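Local coordinates for extracellular solute-binding protein family 1 (Pseudothermotoga lettingae, PDB 5CI5) that binds the sugar alpha-D-tagatose and probably delivers it, as the extracellular solute-binding component, to an ABC transporter for uptake into the cell, at residues K45-K50 and A319-S324; Y51-E56 and K312-K317; D63-K68 and G87-T92; A72-K77 and K96-P101; A215-P220 and E381-M386. All blocks are in the same frame, centred on the assembly; numbering follows the deposited sequence.

Contact 1: K45-K50 and A319-S324; sequences KTFEEK and AEYLTS
Two aromatic side chains, F47 and Y321, carry the packing of helix 37-51 against the end of helix 312-322. The F47 CB methylene sits over one face of the Y321 ring in a CH-pi contact, 3.9 Å from CB to the ring centroid and displaced toward the rim. Both rings leave their helices with CG anti to the backbone N (chi1 172° for F47, 161° for Y321), which sends them into the seam between the helices. There the two planes stand 57° apart, an oblique pair, and F47 CD1 comes within 3.6 Å of Y321 CG.

Among the polar atoms, Y321 OH passes T46, with CB and CG2 each at 3.3 Å from OH, and hydrogen-bonds to V43 O of helix 37-51, the helix that carries T46. A phenylalanine in place of Y321 would keep the ring but would probably leave V43 O without this partner.

Past the ring, helix 312-322 ends with paired bonds to its carbonyls. T323 OG1 and T323 N grip A319 O from opposite faces of its plane, while S324 OG donates to Y321 O at 2.7 Å, in the carbonyl plane; serine and threonine suit a helix end because their short hydroxyls fold back onto it. Tyrosine thus serves both needs at position 321: its ring packs in an apolar seam and its hydroxyl ties one helix to the other.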
# COMPACT_ATOMS: atom_id res chain seq x y z
N LYS A 45 24.75 -6.27 -1.14
CA LYS A 45 26.16 -6.66 -1.08
C LYS A 45 26.31 -8.11 -1.53
O LYS A 45 27.25 -8.43 -2.26
CB LYS A 45 26.74 -6.47 0.31
CG LYS A 45 26.99 -5.01 0.73
CD LYS A 45 27.77 -4.17 -0.29
CE LYS A 45 26.97 -2.95 -0.75
NZ LYS A 45 27.45 -2.35 -2.01
N THR A 46 25.37 -8.97 -1.13
CA THR A 46 25.42 -10.38 -1.53
C THR A 46 25.31 -10.47 -3.06
O THR A 46 26.04 -11.23 -3.71
CB THR A 46 24.32 -11.17 -0.82
OG1 THR A 46 24.60 -11.20 0.58
CG2 THR A 46 24.22 -12.60 -1.33
N PHE A 47 24.43 -9.66 -3.65
CA PHE A 47 24.31 -9.64 -5.09
C PHE A 47 25.63 -9.27 -5.74
O PHE A 47 26.07 -9.91 -6.69
CB PHE A 47 23.23 -8.65 -5.54
CG PHE A 47 23.18 -8.45 -7.02
CD1 PHE A 47 22.52 -9.34 -7.84
CD2 PHE A 47 23.84 -7.38 -7.60
CE1 PHE A 47 22.48 -9.16 -9.22
CE2 PHE A 47 23.82 -7.20 -8.99
CZ PHE A 47 23.13 -8.08 -9.79
N GLU A 48 26.27 -8.21 -5.22
CA GLU A 48 27.52 -7.75 -5.79
C GLU A 48 28.59 -8.84 -5.73
O GLU A 48 29.37 -9.03 -6.68
CB GLU A 48 28.01 -6.52 -5.05
CG GLU A 48 27.16 -5.30 -5.27
CD GLU A 48 27.78 -4.06 -4.66
OE1 GLU A 48 28.66 -4.21 -3.78
OE2 GLU A 48 27.39 -2.94 -5.06
N GLU A 49 28.63 -9.56 -4.61
CA GLU A 49 29.61 -10.65 -4.44
C GLU A 49 29.35 -11.75 -5.47
O GLU A 49 30.28 -12.31 -6.07
CB GLU A 49 29.54 -11.26 -3.04
CG GLU A 49 29.85 -10.33 -1.87
CD GLU A 49 31.18 -9.62 -2.02
OE1 GLU A 49 32.10 -10.22 -2.61
OE2 GLU A 49 31.29 -8.47 -1.56
N LYS A 50 28.08 -12.08 -5.65
CA LYS A 50 27.71 -13.17 -6.54
C LYS A 50 27.87 -12.86 -8.02
O LYS A 50 28.11 -13.77 -8.81
CB LYS A 50 26.28 -13.61 -6.28
CG LYS A 50 25.82 -14.65 -7.30
CD LYS A 50 24.50 -15.29 -6.94
CE LYS A 50 24.16 -16.37 -7.95
NZ LYS A 50 22.80 -16.93 -7.74
N ALA A 319 16.91 -7.94 -10.70
CA ALA A 319 15.48 -8.22 -10.40
C ALA A 319 15.27 -9.72 -10.11
O ALA A 319 14.60 -10.09 -9.15
CB ALA A 319 14.60 -7.76 -11.55
N GLU A 320 15.88 -10.55 -10.93
CA GLU A 320 15.82 -12.00 -10.78
C GLU A 320 16.37 -12.44 -9.43
O GLU A 320 15.73 -13.21 -8.69
CB GLU A 320 16.61 -12.63 -11.93
CG GLU A 320 16.59 -14.10 -12.06
CD GLU A 320 17.44 -14.49 -13.26
OE1 GLU A 320 18.67 -14.55 -13.11
OE2 GLU A 320 16.88 -14.64 -14.34
N TYR A 321 17.52 -11.89 -9.07
CA TYR A 321 18.13 -12.21 -7.79
C TYR A 321 17.24 -11.75 -6.63
O TYR A 321 16.97 -12.51 -5.69
CB TYR A 321 19.53 -11.58 -7.68
CG TYR A 321 20.04 -11.49 -6.26
CD1 TYR A 321 20.71 -12.55 -5.65
CD2 TYR A 321 19.83 -10.34 -5.51
CE1 TYR A 321 21.16 -12.43 -4.33
CE2 TYR A 321 20.28 -10.23 -4.20
CZ TYR A 321 20.94 -11.27 -3.62
OH TYR A 321 21.37 -11.14 -2.30
N LEU A 322 16.79 -10.51 -6.69
CA LEU A 322 15.98 -9.96 -5.61
C LEU A 322 14.67 -10.71 -5.38
O LEU A 322 14.16 -10.72 -4.27
CB LEU A 322 15.67 -8.50 -5.86
CG LEU A 322 16.85 -7.55 -5.74
CD1 LEU A 322 16.44 -6.18 -6.13
CD2 LEU A 322 17.42 -7.55 -4.31
N THR A 323 14.13 -11.33 -6.43
CA THR A 323 12.86 -12.02 -6.35
C THR A 323 13.07 -13.53 -6.36
O THR A 323 12.15 -14.27 -6.69
CB THR A 323 11.91 -11.57 -7.49
OG1 THR A 323 12.10 -10.17 -7.75
CG2 THR A 323 10.47 -11.80 -7.11
N SER A 324 14.27 -13.98 -5.97
CA SER A 324 14.57 -15.40 -5.85
C SER A 324 14.09 -15.98 -4.53
O SER A 324 13.85 -15.26 -3.55
CB SER A 324 16.07 -15.67 -5.99
OG SER A 324 16.77 -15.12 -4.88

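Contact 2: Y51-E56 and K312-K317; sequences YGISVE and KEDAWK
The ring of Y51 meets K317 obliquely: its CE1 lies 3.9 Å from K317 CD, and the two side chains cross at about a right angle. Elsewhere the same ring stacks with F47, one turn earlier in helix 37-51. The lysine reaches the tyrosine with its aliphatic middle, for the chain bends at its second torsion (chi2 -74°), and its charged end, NZ, forms a salt bridge with E320. A lysine suits this partly exposed place because its methylenes can pack against a ring while the ammonium group finds a carboxylate. One water joins the two residues as well, 2.7 Å from Y51 OH and donating to K317 O at 2.9 Å.

Here the chain turns from helix 37-51 into strand 55-60, the second strand of the beta-alpha-beta crossover that starts with strand 25-30, to which it is parallel. G52, just past the helix, has positive phi, which favours glycine. I53 follows and directs its CD1 methyl at the carboxylate of D314, 3.8 Å from CG, with OD1 and OD2 nearly as near. The branched isoleucine also packs on F47 and on L25 of strand 25-30, and D314 touches L25 too, which places helix 312-322 beside the start of strand 25-30.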
# COMPACT_ATOMS: atom_id res chain seq x y z
N TYR A 51 27.75 -11.59 -8.41
CA TYR A 51 27.69 -11.24 -9.83
C TYR A 51 28.81 -10.32 -10.32
O TYR A 51 28.97 -10.13 -11.53
CB TYR A 51 26.35 -10.60 -10.13
CG TYR A 51 25.26 -11.63 -10.21
CD1 TYR A 51 25.11 -12.41 -11.35
CD2 TYR A 51 24.41 -11.86 -9.14
CE1 TYR A 51 24.13 -13.37 -11.43
CE2 TYR A 51 23.41 -12.81 -9.21
CZ TYR A 51 23.28 -13.57 -10.36
OH TYR A 51 22.31 -14.54 -10.46
N GLY A 52 29.57 -9.77 -9.39
CA GLY A 52 30.68 -8.91 -9.75
C GLY A 52 30.21 -7.65 -10.42
O GLY A 52 30.90 -7.08 -11.27
N ILE A 53 29.02 -7.21 -10.03
CA ILE A 53 28.40 -6.01 -10.56
C ILE A 53 28.25 -5.01 -9.43
O ILE A 53 27.66 -5.33 -8.41
CB ILE A 53 27.03 -6.33 -11.17
CG1 ILE A 53 27.20 -7.24 -12.38
CG2 ILE A 53 26.29 -5.04 -11.57
CD1 ILE A 53 25.91 -7.85 -12.87
N SER A 54 28.80 -3.81 -9.59
CA SER A 54 28.66 -2.75 -8.59
C SER A 54 27.26 -2.13 -8.67
O SER A 54 26.75 -1.88 -9.77
CB SER A 54 29.75 -1.70 -8.80
OG SER A 54 29.66 -0.66 -7.84
N VAL A 55 26.64 -1.89 -7.52
CA VAL A 55 25.31 -1.29 -7.51
C VAL A 55 25.25 0.01 -6.75
O VAL A 55 25.65 0.11 -5.59
CB VAL A 55 24.27 -2.25 -6.89
CG1 VAL A 55 22.88 -1.63 -6.95
CG2 VAL A 55 24.28 -3.56 -7.64
N GLU A 56 24.71 1.01 -7.41
CA GLU A 56 24.42 2.28 -6.78
C GLU A 56 22.98 2.21 -6.30
O GLU A 56 22.08 1.93 -7.09
CB GLU A 56 24.61 3.44 -7.76
CG GLU A 56 26.05 3.72 -8.18
CD GLU A 56 26.74 4.79 -7.35
OE1 GLU A 56 26.12 5.34 -6.41
OE2 GLU A 56 27.92 5.09 -7.64
N LYS A 312 20.10 -2.79 -19.34
CA LYS A 312 18.86 -3.53 -19.17
C LYS A 312 19.04 -4.99 -18.81
O LYS A 312 18.22 -5.55 -18.08
CB LYS A 312 18.03 -3.44 -20.45
CG LYS A 312 17.62 -2.05 -20.74
CD LYS A 312 16.83 -2.00 -22.04
CE LYS A 312 16.25 -0.64 -22.25
NZ LYS A 312 15.61 -0.49 -23.59
N GLU A 313 20.08 -5.63 -19.33
CA GLU A 313 20.27 -7.03 -19.03
C GLU A 313 20.75 -7.22 -17.58
O GLU A 313 20.26 -8.10 -16.88
CB GLU A 313 21.25 -7.65 -20.05
CG GLU A 313 20.93 -9.08 -20.44
CD GLU A 313 19.47 -9.28 -20.81
OE1 GLU A 313 18.95 -8.54 -21.67
OE2 GLU A 313 18.85 -10.19 -20.23
N ASP A 314 21.68 -6.38 -17.11
CA ASP A 314 22.13 -6.48 -15.72
C ASP A 314 21.00 -6.09 -14.76
O ASP A 314 20.94 -6.58 -13.63
CB ASP A 314 23.34 -5.59 -15.46
CG ASP A 314 24.63 -6.14 -16.05
OD1 ASP A 314 24.65 -7.30 -16.49
OD2 ASP A 314 25.63 -5.41 -16.07
N ALA A 315 20.12 -5.19 -15.20
CA ALA A 315 18.99 -4.80 -14.37
C ALA A 315 18.07 -5.99 -14.16
O ALA A 315 17.58 -6.24 -13.05
CB ALA A 315 18.23 -3.65 -14.97
N TRP A 316 17.82 -6.75 -15.23
CA TRP A 316 17.02 -7.96 -15.09
C TRP A 316 17.71 -8.94 -14.13
O TRP A 316 17.04 -9.52 -13.26
CB TRP A 316 16.74 -8.65 -16.44
CG TRP A 316 16.23 -10.00 -16.16
CD1 TRP A 316 16.93 -11.16 -16.23
CD2 TRP A 316 14.93 -10.33 -15.68
NE1 TRP A 316 16.15 -12.21 -15.82
CE2 TRP A 316 14.91 -11.72 -15.48
CE3 TRP A 316 13.79 -9.59 -15.39
CZ2 TRP A 316 13.79 -12.39 -15.01
CZ3 TRP A 316 12.66 -10.26 -14.93
CH2 TRP A 316 12.68 -11.65 -14.74
N LYS A 317 19.03 -9.14 -14.26
CA LYS A 317 19.75 -10.05 -13.35
C LYS A 317 19.56 -9.67 -11.89
O LYS A 317 19.32 -10.54 -11.04
CB LYS A 317 21.26 -10.10 -13.68
CG LYS A 317 21.60 -11.10 -14.75
CD LYS A 317 21.51 -12.51 -14.17
CE LYS A 317 21.49 -13.58 -15.24
NZ LYS A 317 21.10 -14.90 -14.65
O HOH W 1 19.92 -13.33 -11.05

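Contact 3: D63-K68 and G87-T92; sequences DTYYDK and GGWVPT
One indole, W89, is met by two successive tyrosines, Y66 over a face and Y65 at the rim. Y66 brings its edge to the indole face: CD1 stands 3.4 Å above the plane, over its centre, with ring planes at 63°. Y65 CD2 lies 3.6 Å from W89 CH2. Both tyrosines have CG anti to the backbone N (chi1 near 180°), yet their different helix positions bring one ring to the indole's face and the other to its edge, making an aromatic cluster.

Beyond the rings, Y66 OH reaches T92 CG2 at 3.7 Å, and T92 OG1 bonds to G88 O at the helix start. G88 has backbone angles that call for glycine. Y65 OH is held by F83 O. Replacing W89 by an alanine would probably open a gap beside Y66 CD1 and Y65 CD2 and leave the Y66 ring freer to turn.

W89 also meets W301 of the tagatose pocket edge-to-face, and its side chain is about 6 Å from the bound sugar, consistent with an aromatic second shell in which W89 backs W301.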
# COMPACT_ATOMS: atom_id res chain seq x y z
N ASP A 63 6.22 9.38 0.38
CA ASP A 63 5.28 10.47 0.12
C ASP A 63 5.68 11.32 -1.09
O ASP A 63 4.82 11.97 -1.70
CB ASP A 63 5.14 11.36 1.35
CG ASP A 63 4.42 10.67 2.51
OD1 ASP A 63 4.07 9.48 2.41
OD2 ASP A 63 4.20 11.34 3.55
N THR A 64 6.96 11.32 -1.45
CA THR A 64 7.41 12.09 -2.61
C THR A 64 8.00 11.23 -3.72
O THR A 64 8.54 11.76 -4.70
CB THR A 64 8.47 13.16 -2.23
OG1 THR A 64 9.62 12.54 -1.66
CG2 THR A 64 7.88 14.13 -1.23
N TYR A 65 7.88 9.90 -3.60
CA TYR A 65 8.60 9.04 -4.53
C TYR A 65 8.00 9.07 -5.94
O TYR A 65 8.75 9.08 -6.92
CB TYR A 65 8.67 7.61 -3.99
CG TYR A 65 9.41 6.64 -4.91
CD1 TYR A 65 10.63 6.97 -5.47
CD2 TYR A 65 8.87 5.38 -5.21
CE1 TYR A 65 11.32 6.09 -6.29
CE2 TYR A 65 9.56 4.47 -6.04
CZ TYR A 65 10.76 4.85 -6.59
OH TYR A 65 11.45 4.00 -7.42
N TYR A 66 6.68 9.12 -6.08
CA TYR A 66 6.07 9.13 -7.41
C TYR A 66 6.59 10.30 -8.23
O TYR A 66 7.01 10.16 -9.37
CB TYR A 66 4.55 9.21 -7.32
CG TYR A 66 3.86 9.19 -8.67
CD1 TYR A 66 3.80 8.02 -9.42
CD2 TYR A 66 3.27 10.33 -9.20
CE1 TYR A 66 3.15 8.00 -10.66
CE2 TYR A 66 2.63 10.32 -10.44
CZ TYR A 66 2.58 9.15 -11.17
OH TYR A 66 1.93 9.16 -12.40
N ASP A 67 6.55 11.48 -7.63
CA ASP A 67 6.97 12.69 -8.33
C ASP A 67 8.44 12.62 -8.73
O ASP A 67 8.79 13.03 -9.84
CB ASP A 67 6.69 13.92 -7.48
CG ASP A 67 5.20 14.22 -7.36
OD1 ASP A 67 4.41 13.77 -8.23
OD2 ASP A 67 4.82 14.89 -6.39
N LYS A 68 9.29 12.10 -7.86
CA LYS A 68 10.70 11.95 -8.21
C LYS A 68 10.92 10.93 -9.33
O LYS A 68 11.75 11.14 -10.24
CB LYS A 68 11.50 11.53 -6.98
CG LYS A 68 11.58 12.64 -5.93
CD LYS A 68 12.34 12.18 -4.69
CE LYS A 68 12.80 13.37 -3.84
NZ LYS A 68 11.66 14.17 -3.36
N GLY A 87 -0.13 -0.11 -7.36
CA GLY A 87 -1.32 0.71 -7.51
C GLY A 87 -1.25 1.67 -8.68
O GLY A 87 -1.23 2.89 -8.50
N GLY A 88 -1.25 1.10 -9.88
CA GLY A 88 -1.44 1.88 -11.10
C GLY A 88 -0.22 2.49 -11.75
O GLY A 88 -0.32 3.04 -12.86
N TRP A 89 0.93 2.47 -11.09
CA TRP A 89 2.07 3.15 -11.70
C TRP A 89 2.56 2.44 -12.97
O TRP A 89 2.99 3.11 -13.91
CB TRP A 89 3.26 3.27 -10.76
CG TRP A 89 3.04 4.05 -9.49
CD1 TRP A 89 1.84 4.45 -8.91
CD2 TRP A 89 4.07 4.55 -8.63
NE1 TRP A 89 2.09 5.12 -7.74
CE2 TRP A 89 3.44 5.20 -7.54
CE3 TRP A 89 5.46 4.50 -8.67
CZ2 TRP A 89 4.16 5.78 -6.51
CZ3 TRP A 89 6.18 5.07 -7.64
CH2 TRP A 89 5.53 5.71 -6.58
N VAL A 90 2.56 1.11 -12.98
CA VAL A 90 3.17 0.42 -14.11
C VAL A 90 2.36 0.68 -15.40
O VAL A 90 2.92 1.06 -16.43
CB VAL A 90 3.36 -1.08 -13.79
CG1 VAL A 90 3.81 -1.83 -15.01
CG2 VAL A 90 4.41 -1.19 -12.71
N PRO A 91 1.03 0.56 -15.36
CA PRO A 91 0.27 0.96 -16.56
C PRO A 91 0.46 2.41 -16.98
O PRO A 91 0.56 2.69 -18.18
CB PRO A 91 -1.18 0.70 -16.14
CG PRO A 91 -1.06 -0.41 -15.16
CD PRO A 91 0.18 -0.10 -14.36
N THR A 92 0.55 3.32 -16.01
CA THR A 92 0.77 4.73 -16.31
C THR A 92 2.10 4.91 -17.08
O THR A 92 2.16 5.57 -18.13
CB THR A 92 0.80 5.56 -15.04
OG1 THR A 92 -0.46 5.43 -14.37
CG2 THR A 92 1.05 7.02 -15.31

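Contact 4: A72-K77 and K96-P101; sequences ALQAGK and KGWLEP
W98, just past the Schellman motif at G97 that follows helix 89-95, packs on L73 and Q74 in the last turn of helix 62-75, itself ended by a Schellman motif at G76. Both glycines have positive phi, at angles where a CB would jam against the preceding carbonyl O. In the motif at G76, K77 N bonds to A72 O at 3.1 Å, and G76 N makes a weak bond to L73 O.

L73 CB sits over one face of the W98 indole, 3.6 Å from W98 CE3 and offset toward the rim, with L73 CD1 at 3.9 Å from the same CE3. Q74 runs alongside the indole and points the same way: its CG is 3.4 Å from both W98 CZ2 and CH2, while its amide plane stands 86° from the ring. On the opposite face lies the K96 methylene CD, so aliphatic carbon sandwiches the tryptophan. A wide flat ring suits this partly exposed place, where leucine and the aliphatic parts of glutamine and lysine can all lie against it.

L73 also packs on F93 of helix 89-95 and on P306, while L99 reaches V90 and F93 of that helix and Y130 of strand 128-138, so the loop 96-101 is wedged between helix 62-75, helix 89-95 and the sheet.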
# COMPACT_ATOMS: atom_id res chain seq x y z
N ALA A 72 12.33 11.63 -13.25
CA ALA A 72 13.44 10.91 -13.86
C ALA A 72 13.05 10.22 -15.16
O ALA A 72 13.80 10.22 -16.14
CB ALA A 72 13.99 9.90 -12.88
N LEU A 73 11.88 9.59 -15.18
CA LEU A 73 11.49 8.84 -16.35
C LEU A 73 11.19 9.78 -17.51
O LEU A 73 11.52 9.50 -18.67
CB LEU A 73 10.29 7.94 -16.06
CG LEU A 73 10.49 6.80 -15.07
CD1 LEU A 73 9.19 6.12 -14.75
CD2 LEU A 73 11.50 5.79 -15.62
N GLN A 74 10.58 10.93 -17.20
CA GLN A 74 10.35 11.95 -18.23
C GLN A 74 11.66 12.40 -18.85
O GLN A 74 11.72 12.64 -20.05
CB GLN A 74 9.64 13.16 -17.65
CG GLN A 74 8.22 12.93 -17.26
CD GLN A 74 7.60 14.17 -16.64
OE1 GLN A 74 8.30 15.00 -16.05
NE2 GLN A 74 6.29 14.31 -16.78
N ALA A 75 12.70 12.54 -18.03
CA ALA A 75 13.99 13.05 -18.48
C ALA A 75 14.87 11.98 -19.14
O ALA A 75 15.86 12.30 -19.79
CB ALA A 75 14.73 13.67 -17.30
N GLY A 76 14.52 10.71 -19.00
CA GLY A 76 15.34 9.64 -19.56
C GLY A 76 16.55 9.28 -18.73
O GLY A 76 17.47 8.65 -19.24
N LYS A 77 16.55 9.68 -17.46
CA LYS A 77 17.69 9.50 -16.57
C LYS A 77 17.33 8.76 -15.26
O LYS A 77 16.19 8.38 -15.05
CB LYS A 77 18.27 10.87 -16.22
CG LYS A 77 18.61 11.73 -17.41
CD LYS A 77 19.68 11.09 -18.26
CE LYS A 77 20.09 12.02 -19.41
NZ LYS A 77 21.17 11.42 -20.23
N LYS A 96 3.28 5.32 -21.75
CA LYS A 96 4.10 6.37 -22.30
C LYS A 96 5.35 5.85 -23.03
O LYS A 96 6.09 6.63 -23.63
CB LYS A 96 4.55 7.34 -21.20
CG LYS A 96 3.38 8.09 -20.59
CD LYS A 96 3.79 9.03 -19.52
CE LYS A 96 2.62 9.94 -19.14
NZ LYS A 96 2.26 10.86 -20.26
N GLY A 97 5.59 4.55 -22.96
CA GLY A 97 6.81 3.97 -23.50
C GLY A 97 8.02 4.09 -22.59
O GLY A 97 9.14 3.94 -23.02
N TRP A 98 7.79 4.37 -21.31
CA TRP A 98 8.88 4.63 -20.38
C TRP A 98 9.51 3.36 -19.83
O TRP A 98 10.60 3.42 -19.22
CB TRP A 98 8.38 5.47 -19.22
CG TRP A 98 8.09 6.90 -19.54
CD1 TRP A 98 8.38 7.58 -20.68
CD2 TRP A 98 7.44 7.85 -18.67
NE1 TRP A 98 7.96 8.88 -20.58
CE2 TRP A 98 7.37 9.07 -19.36
CE3 TRP A 98 6.90 7.76 -17.39
CZ2 TRP A 98 6.81 10.22 -18.79
CZ3 TRP A 98 6.35 8.91 -16.82
CH2 TRP A 98 6.29 10.11 -17.53
N LEU A 99 8.83 2.23 -19.99
CA LEU A 99 9.28 0.95 -19.42
C LEU A 99 9.63 -0.13 -20.45
O LEU A 99 8.94 -0.32 -21.45
CB LEU A 99 8.21 0.39 -18.48
CG LEU A 99 7.80 1.26 -17.29
CD1 LEU A 99 6.81 0.51 -16.42
CD2 LEU A 99 8.97 1.74 -16.43
N GLU A 100 10.72 -0.82 -20.19
CA GLU A 100 11.12 -2.00 -20.97
C GLU A 100 10.15 -3.15 -20.71
O GLU A 100 9.84 -3.43 -19.56
CB GLU A 100 12.54 -2.40 -20.59
CG GLU A 100 13.11 -3.59 -21.35
CD GLU A 100 13.59 -3.24 -22.74
OE1 GLU A 100 13.47 -2.07 -23.19
OE2 GLU A 100 14.15 -4.14 -23.39
N PRO A 101 9.66 -3.81 -21.77
CA PRO A 101 8.80 -4.98 -21.53
C PRO A 101 9.58 -6.10 -20.85
O PRO A 101 10.80 -6.24 -21.06
CB PRO A 101 8.35 -5.41 -22.94
CG PRO A 101 9.43 -4.91 -23.83
CD PRO A 101 9.89 -3.60 -23.21

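Contact 5: A215-P220 and E381-M386; sequences AAFDSP and EQIQTM
A Met-aromatic contact and a CH-pi contact together dock the loop before helix 220-234 onto helix 376-391. F217 projects from the loop just ahead of D218, the centre of an inverse gamma turn, with its CG between the backbone N and the carbonyl carbon (chi1 60°), which aims the ring at the helix. The I383 methyl CD1 comes in over one face, 3.9 Å from the F217 ring centroid and 19° off the normal, offset toward the rim. Phenylalanine suits this buried place because it presents a broad apolar surface to both an isoleucine and the long selenomethionine chain.

Around these groups I401 of helix 397-413 touches F217, and Y196 of helix 190-202 touches both I383 and M386. The loop ends at S219, whose OG caps helix 220-234 by bonding to G222 N. M386, a selenomethionine, extends anti to the backbone N and then bends at chi3 (68°), so that its SE stands obliquely off the ring, 4.0 Å from F217 CE1.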
# COMPACT_ATOMS: atom_id res chain seq x y z
N ALA A 215 -16.64 7.14 -13.38
CA ALA A 215 -16.68 7.09 -11.92
C ALA A 215 -17.93 6.39 -11.43
O ALA A 215 -19.01 6.53 -12.01
CB ALA A 215 -16.59 8.49 -11.34
N ALA A 216 -17.78 5.64 -10.36
CA ALA A 216 -18.90 4.90 -9.77
C ALA A 216 -19.11 5.29 -8.31
O ALA A 216 -20.12 4.93 -7.71
CB ALA A 216 -18.66 3.40 -9.89
N PHE A 217 -18.18 6.04 -7.72
CA PHE A 217 -18.26 6.32 -6.28
C PHE A 217 -19.25 7.42 -5.90
O PHE A 217 -19.53 7.57 -4.71
CB PHE A 217 -16.87 6.67 -5.70
CG PHE A 217 -16.22 7.90 -6.32
CD1 PHE A 217 -16.44 9.16 -5.81
CD2 PHE A 217 -15.35 7.79 -7.40
CE1 PHE A 217 -15.82 10.27 -6.36
CE2 PHE A 217 -14.75 8.90 -7.95
CZ PHE A 217 -14.99 10.14 -7.43
N ASP A 218 -19.75 8.20 -6.85
CA ASP A 218 -20.78 9.22 -6.54
C ASP A 218 -22.14 8.54 -6.49
O ASP A 218 -22.98 8.66 -7.40
CB ASP A 218 -20.78 10.38 -7.55
CG ASP A 218 -21.69 11.57 -7.10
OD1 ASP A 218 -22.17 11.58 -5.95
OD2 ASP A 218 -21.92 12.51 -7.90
N SER A 219 -22.32 7.78 -5.41
CA SER A 219 -23.44 6.89 -5.18
C SER A 219 -23.87 7.06 -3.73
O SER A 219 -23.15 7.64 -2.93
CB SER A 219 -23.03 5.46 -5.42
OG SER A 219 -22.06 5.08 -4.41
N PRO A 220 -25.05 6.53 -3.37
CA PRO A 220 -25.41 6.60 -1.95
C PRO A 220 -24.37 5.90 -1.05
O PRO A 220 -24.03 6.44 0.03
CB PRO A 220 -26.77 5.89 -1.92
CG PRO A 220 -27.33 6.20 -3.27
CD PRO A 220 -26.17 6.09 -4.21
N GLU A 381 -5.57 11.61 -7.07
CA GLU A 381 -5.49 13.01 -6.69
C GLU A 381 -6.88 13.62 -6.42
O GLU A 381 -7.03 14.40 -5.49
CB GLU A 381 -4.77 13.82 -7.78
CG GLU A 381 -4.92 15.33 -7.68
CD GLU A 381 -4.37 15.89 -6.38
OE1 GLU A 381 -3.59 15.18 -5.72
OE2 GLU A 381 -4.71 17.05 -6.03
N GLN A 382 -7.88 13.25 -7.21
CA GLN A 382 -9.24 13.75 -6.99
C GLN A 382 -9.86 13.24 -5.68
O GLN A 382 -10.59 13.98 -5.00
CB GLN A 382 -10.14 13.37 -8.16
CG GLN A 382 -9.72 14.05 -9.45
CD GLN A 382 -9.84 15.56 -9.34
OE1 GLN A 382 -10.81 16.07 -8.76
NE2 GLN A 382 -8.85 16.26 -9.81
N ILE A 383 -9.56 11.99 -5.33
CA ILE A 383 -10.09 11.39 -4.12
C ILE A 383 -9.43 12.07 -2.91
O ILE A 383 -10.10 12.43 -1.92
CB ILE A 383 -9.85 9.86 -4.10
CG1 ILE A 383 -10.54 9.18 -5.29
CG2 ILE A 383 -10.31 9.28 -2.78
CD1 ILE A 383 -12.05 9.36 -5.31
N GLN A 384 -8.11 12.29 -2.98
CA GLN A 384 -7.39 12.97 -1.90
C GLN A 384 -8.00 14.36 -1.65
O GLN A 384 -8.27 14.75 -0.50
CB GLN A 384 -5.91 13.11 -2.25
CG GLN A 384 -5.18 11.75 -2.30
CD GLN A 384 -3.84 11.83 -3.01
OE1 GLN A 384 -3.44 10.91 -3.74
NE2 GLN A 384 -3.17 12.95 -2.84
N THR A 385 -8.21 15.12 -2.72
CA THR A 385 -8.74 16.46 -2.61
C THR A 385 -10.17 16.46 -2.03
O THR A 385 -10.50 17.25 -1.16
CB THR A 385 -8.71 17.16 -3.99
OG1 THR A 385 -7.35 17.31 -4.41
CG2 THR A 385 -9.40 18.54 -3.94
N MSE A 386 -10.98 15.51 -2.49
CA MSE A 386 -12.33 15.31 -1.99
C MSE A 386 -12.33 15.18 -0.47
O MSE A 386 -13.04 15.93 0.26
CB MSE A 386 -12.93 14.07 -2.65
CG MSE A 386 -14.33 13.77 -2.24
SE MSE A 386 -14.90 12.06 -2.90
CE MSE A 386 -13.72 10.93 -1.85

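In the fold
Contacts 1 and 2 share helix 312-322 and lie about 9 Å apart between centres; E48 OE2 of the first probably hydrogen-bonds to V55 N of the second, as the chain passes from helix 37-51 to strand 55-60. Contact 2 touches contact 4 through the K312-E100 salt bridge. Contacts 3 and 4, about 12 Å apart between centres, both use helix 62-75; their segments alternate along the chain, nested inside the loops closed by contacts 1 and 2. Contacts 1 to 4 lie among helices 37-51, 62-75, 89-95 and 312-322, packed around the larger mixed sheet, with contact 3 near the sugar. Contact 5, its centre about 42 Å from that of contact 1 but about 19 Å from that of contact 3, packs the loop before helix 220-234 on helix 376-391.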